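PDB 4QAS: CT263 from Chlamydia trachomatis, which probably hydrolyses the N-glycosidic bond of a futalosine-type nucleoside, an MTAN-like nucleosidase step in menaquinone synthesis. Local coordinates for residues T90-E98 against E106-I114. The protein carries 1 engineered substitution. Residues are numbered along the deposited sequence; the frame is centred on the assembly and turned at random.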
loop_
_atom_site.group_PDB
_atom_site.type_symbol
_atom_site.label_atom_id
_atom_site.label_comp_id
_atom_site.label_asym_id
_atom_site.label_seq_id
_atom_site.Cartn_x
_atom_site.Cartn_y
_atom_site.Cartn_z
ATOM N N THR A 90 -5.081 -6.905 -12.687
ATOM C CA THR A 90 -3.738 -7.318 -12.339
ATOM C C THR A 90 -3.621 -8.827 -12.464
ATOM O O THR A 90 -4.448 -9.560 -11.919
ATOM C CB THR A 90 -3.454 -6.878 -10.910
ATOM O OG1 THR A 90 -3.815 -5.495 -10.787
ATOM C CG2 THR A 90 -2.003 -7.118 -10.574
ATOM N N TYR A 91 -2.601 -9.280 -13.176
ATOM C CA TYR A 91 -2.315 -10.688 -13.370
ATOM C C TYR A 91 -0.916 -10.987 -12.872
ATOM O O TYR A 91 -0.056 -10.110 -12.807
ATOM C CB TYR A 91 -2.360 -11.040 -14.856
ATOM C CG TYR A 91 -3.709 -10.924 -15.476
ATOM C CD1 TYR A 91 -4.158 -9.739 -16.031
ATOM C CD2 TYR A 91 -4.548 -12.035 -15.555
ATOM C CE1 TYR A 91 -5.388 -9.651 -16.632
ATOM C CE2 TYR A 91 -5.785 -11.959 -16.167
ATOM C CZ TYR A 91 -6.212 -10.756 -16.700
ATOM O OH TYR A 91 -7.443 -10.617 -17.324
ATOM N N THR A 92 -0.717 -12.257 -12.547
ATOM C CA THR A 92 0.620 -12.808 -12.409
ATOM C C THR A 92 0.932 -13.667 -13.620
ATOM O O THR A 92 0.042 -14.262 -14.213
ATOM C CB THR A 92 0.788 -13.579 -11.089
ATOM O OG1 THR A 92 2.186 -13.888 -10.927
ATOM C CG2 THR A 92 -0.066 -14.813 -11.008
ATOM N N ILE A 93 2.188 -13.702 -14.003
ATOM C CA ILE A 93 2.619 -14.346 -15.251
ATOM C C ILE A 93 3.147 -15.749 -14.992
ATOM O O ILE A 93 3.921 -15.987 -14.048
ATOM C CB ILE A 93 3.665 -13.462 -15.935
ATOM C CG1 ILE A 93 3.109 -12.058 -16.147
ATOM C CG2 ILE A 93 4.158 -14.102 -17.212
ATOM C CD1 ILE A 93 1.775 -12.002 -16.923
ATOM N N THR A 94 2.746 -16.697 -15.843
ATOM C CA THR A 94 3.238 -18.064 -15.750
ATOM C C THR A 94 4.450 -18.276 -16.631
ATOM O O THR A 94 5.388 -18.969 -16.232
ATOM C CB THR A 94 2.120 -19.032 -16.135
ATOM O OG1 THR A 94 1.624 -18.699 -17.437
ATOM C CG2 THR A 94 0.975 -18.921 -15.133
ATOM N N SER A 95 4.435 -17.739 -17.842
ATOM C CA SER A 95 5.594 -17.788 -18.718
ATOM C C SER A 95 5.618 -16.519 -19.548
ATOM O O SER A 95 4.588 -15.893 -19.803
ATOM C CB SER A 95 5.608 -19.039 -19.600
ATOM O OG SER A 95 4.656 -18.912 -20.624
ATOM N N VAL A 96 6.826 -16.140 -19.940
ATOM C CA VAL A 96 7.054 -14.975 -20.765
ATOM C C VAL A 96 7.840 -15.401 -22.000
ATOM O O VAL A 96 8.823 -16.158 -21.896
ATOM C CB VAL A 96 7.761 -13.862 -19.974
ATOM C CG1 VAL A 96 9.084 -14.339 -19.378
ATOM C CG2 VAL A 96 7.920 -12.631 -20.829
ATOM N N LYS A 97 7.400 -14.940 -23.155
ATOM C CA LYS A 97 8.033 -15.229 -24.440
ATOM C C LYS A 97 8.575 -13.925 -24.991
ATOM O O LYS A 97 7.847 -12.931 -25.032
ATOM C CB LYS A 97 6.983 -15.698 -25.459
ATOM C CG LYS A 97 6.342 -17.052 -25.251
ATOM C CD LYS A 97 5.462 -17.417 -26.461
ATOM C CE LYS A 97 4.331 -16.409 -26.679
ATOM N NZ LYS A 97 3.431 -16.753 -27.815
ATOM N N GLU A 98 9.824 -13.918 -25.452
ATOM C CA GLU A 98 10.299 -12.848 -26.323
ATOM C C GLU A 98 9.980 -13.264 -27.746
ATOM O O GLU A 98 10.255 -14.409 -28.146
ATOM C CB GLU A 98 11.800 -12.623 -26.173
ATOM C CG GLU A 98 12.359 -11.463 -27.026
ATOM C CD GLU A 98 12.029 -10.074 -26.466
ATOM O OE1 GLU A 98 12.024 -9.910 -25.231
ATOM O OE2 GLU A 98 11.778 -9.137 -27.256
ATOM N N GLU A 106 11.265 -17.214 -31.357
ATOM C CA GLU A 106 10.831 -16.971 -29.997
ATOM C C GLU A 106 11.765 -17.658 -29.020
ATOM O O GLU A 106 12.434 -18.649 -29.337
ATOM C CB GLU A 106 9.418 -17.553 -29.728
ATOM C CG GLU A 106 8.312 -17.077 -30.636
ATOM C CD GLU A 106 6.952 -17.643 -30.238
ATOM O OE1 GLU A 106 6.907 -18.568 -29.398
ATOM O OE2 GLU A 106 5.925 -17.160 -30.758
ATOM N N GLU A 107 11.816 -17.109 -27.822
ATOM C CA GLU A 107 12.352 -17.788 -26.666
ATOM C C GLU A 107 11.280 -17.680 -25.592
ATOM O O GLU A 107 10.372 -16.842 -25.688
ATOM C CB GLU A 107 13.689 -17.170 -26.225
ATOM C CG GLU A 107 13.716 -15.653 -26.181
ATOM C CD GLU A 107 15.114 -15.102 -25.919
ATOM O OE1 GLU A 107 16.004 -15.888 -25.529
ATOM O OE2 GLU A 107 15.320 -13.882 -26.097
ATOM N N GLU A 108 11.347 -18.537 -24.592
ATOM C CA GLU A 108 10.308 -18.545 -23.572
ATOM C C GLU A 108 10.879 -19.053 -22.269
ATOM O O GLU A 108 11.666 -20.008 -22.263
ATOM C CB GLU A 108 9.116 -19.416 -24.002
ATOM C CG GLU A 108 7.909 -19.298 -23.080
ATOM C CD GLU A 108 6.723 -20.155 -23.529
ATOM O OE1 GLU A 108 5.728 -20.264 -22.781
ATOM O OE2 GLU A 108 6.806 -20.742 -24.631
ATOM N N LEU A 109 10.493 -18.415 -21.167
ATOM C CA LEU A 109 10.886 -18.823 -19.836
ATOM C C LEU A 109 9.694 -18.840 -18.907
ATOM O O LEU A 109 8.853 -17.933 -18.931
ATOM C CB LEU A 109 11.923 -17.886 -19.253
ATOM C CG LEU A 109 13.331 -17.983 -19.829
ATOM C CD1 LEU A 109 14.143 -16.823 -19.245
ATOM C CD2 LEU A 109 13.979 -19.315 -19.550
ATOM N N GLU A 110 9.648 -19.846 -18.051
ATOM C CA GLU A 110 8.684 -19.867 -16.973
ATOM C C GLU A 110 9.056 -18.815 -15.930
ATOM O O GLU A 110 10.236 -18.526 -15.689
ATOM C CB GLU A 110 8.660 -21.241 -16.308
ATOM C CG GLU A 110 7.365 -21.527 -15.567
ATOM C CD GLU A 110 6.193 -21.812 -16.515
ATOM O OE1 GLU A 110 5.041 -21.915 -16.028
ATOM O OE2 GLU A 110 6.429 -21.993 -17.719
ATOM N N VAL A 111 8.025 -18.242 -15.311
ATOM C CA VAL A 111 8.246 -17.349 -14.187
ATOM C C VAL A 111 7.362 -17.809 -13.044
ATOM O O VAL A 111 6.428 -18.597 -13.203
ATOM C CB VAL A 111 8.047 -15.851 -14.498
ATOM C CG1 VAL A 111 9.232 -15.289 -15.262
ATOM C CG2 VAL A 111 6.798 -15.658 -15.281
ATOM N N THR A 112 7.745 -17.377 -11.851
ATOM C CA THR A 112 7.154 -17.919 -10.627
ATOM C C THR A 112 5.855 -17.177 -10.329
ATOM O O THR A 112 5.893 -15.967 -10.058
ATOM C CB THR A 112 8.122 -17.736 -9.481
ATOM O OG1 THR A 112 9.321 -18.470 -9.777
ATOM C CG2 THR A 112 7.517 -18.237 -8.169
ATOM N N PRO A 113 4.695 -17.841 -10.325
ATOM C CA PRO A 113 3.451 -17.101 -10.112
ATOM C C PRO A 113 3.287 -16.670 -8.665
ATOM O O PRO A 113 3.657 -17.367 -7.722
ATOM C CB PRO A 113 2.354 -18.094 -10.510
ATOM C CG PRO A 113 3.042 -19.201 -11.184
ATOM C CD PRO A 113 4.426 -19.255 -10.615
ATOM N N ILE A 114 2.697 -15.501 -8.512
ATOM C CA ILE A 114 2.416 -14.906 -7.212
ATOM C C ILE A 114 1.088 -15.453 -6.719
ATOM O O ILE A 114 0.116 -15.491 -7.492
ATOM C CB ILE A 114 2.358 -13.386 -7.356
ATOM C CG1 ILE A 114 3.767 -12.886 -7.646
ATOM C CG2 ILE A 114 1.748 -12.713 -6.114
ATOM C CD1 ILE A 114 3.798 -11.586 -8.296
HETATM O O HOH W 1 4.864 -14.361 -12.057
#
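Strands 90-99 and 106-110 form an antiparallel beta hairpin in the mixed sheet of this nucleosidase-like domain, with 106-110 as an edge strand beside 90-99. Val96 and Leu109 make a hydrogen-bonded pair. Val96 N gives a nearly straight bond to Leu109 O (2.9 Å), and Leu109 N returns one to Val96 O. Glu98 and Glu107 form the next such pair. There the bond from Glu98 N to Glu107 O is more bent. The chain turns a corner at Thr94, yet Thr94 O still receives Val111 N at 2.9 Å.

Ser95, Lys97 and Glu108 share one face. Ser95 OG donates to Glu108 OE1 at 2.8 Å and meets the anti lone pair of the carboxylate. Glu108 reaches the serine because CG stands opposite the backbone N (chi1 -171°) and the rest of the chain is extended. Lys97 crosses this side chain, with its CG 3.5 Å from Glu108 CG. Lys97 NZ makes a long salt bridge to Glu106 OE2, at 3.9 Å. On the other face Val96 touches Ser124 of strand 119-124, Leu109 touches Phe145 of helix 144-153, and Glu98 touches both residues.

Before the corner, Thr92 meets the chain that follows strand 106-110. Its OG1 accepts Ile114 N at 2.9 Å, with an angle at hydrogen of 171°, and also bonds to Met160 O of strand 158-167. A water joins Thr92 OG1, Ile93 O and Thr112 O. Nearby, Ile93 and Val111 lie side by side, their CG2 atoms 3.6 Å apart, and helix 144-153 adjoins the valine.

The chemistry thus changes along the contact. Backbone pairing and an exposed, glutamate-rich edge give way to the hydroxyl of buried Thr92 and a bridging water, which tie the segment after the hairpin to the central sheet.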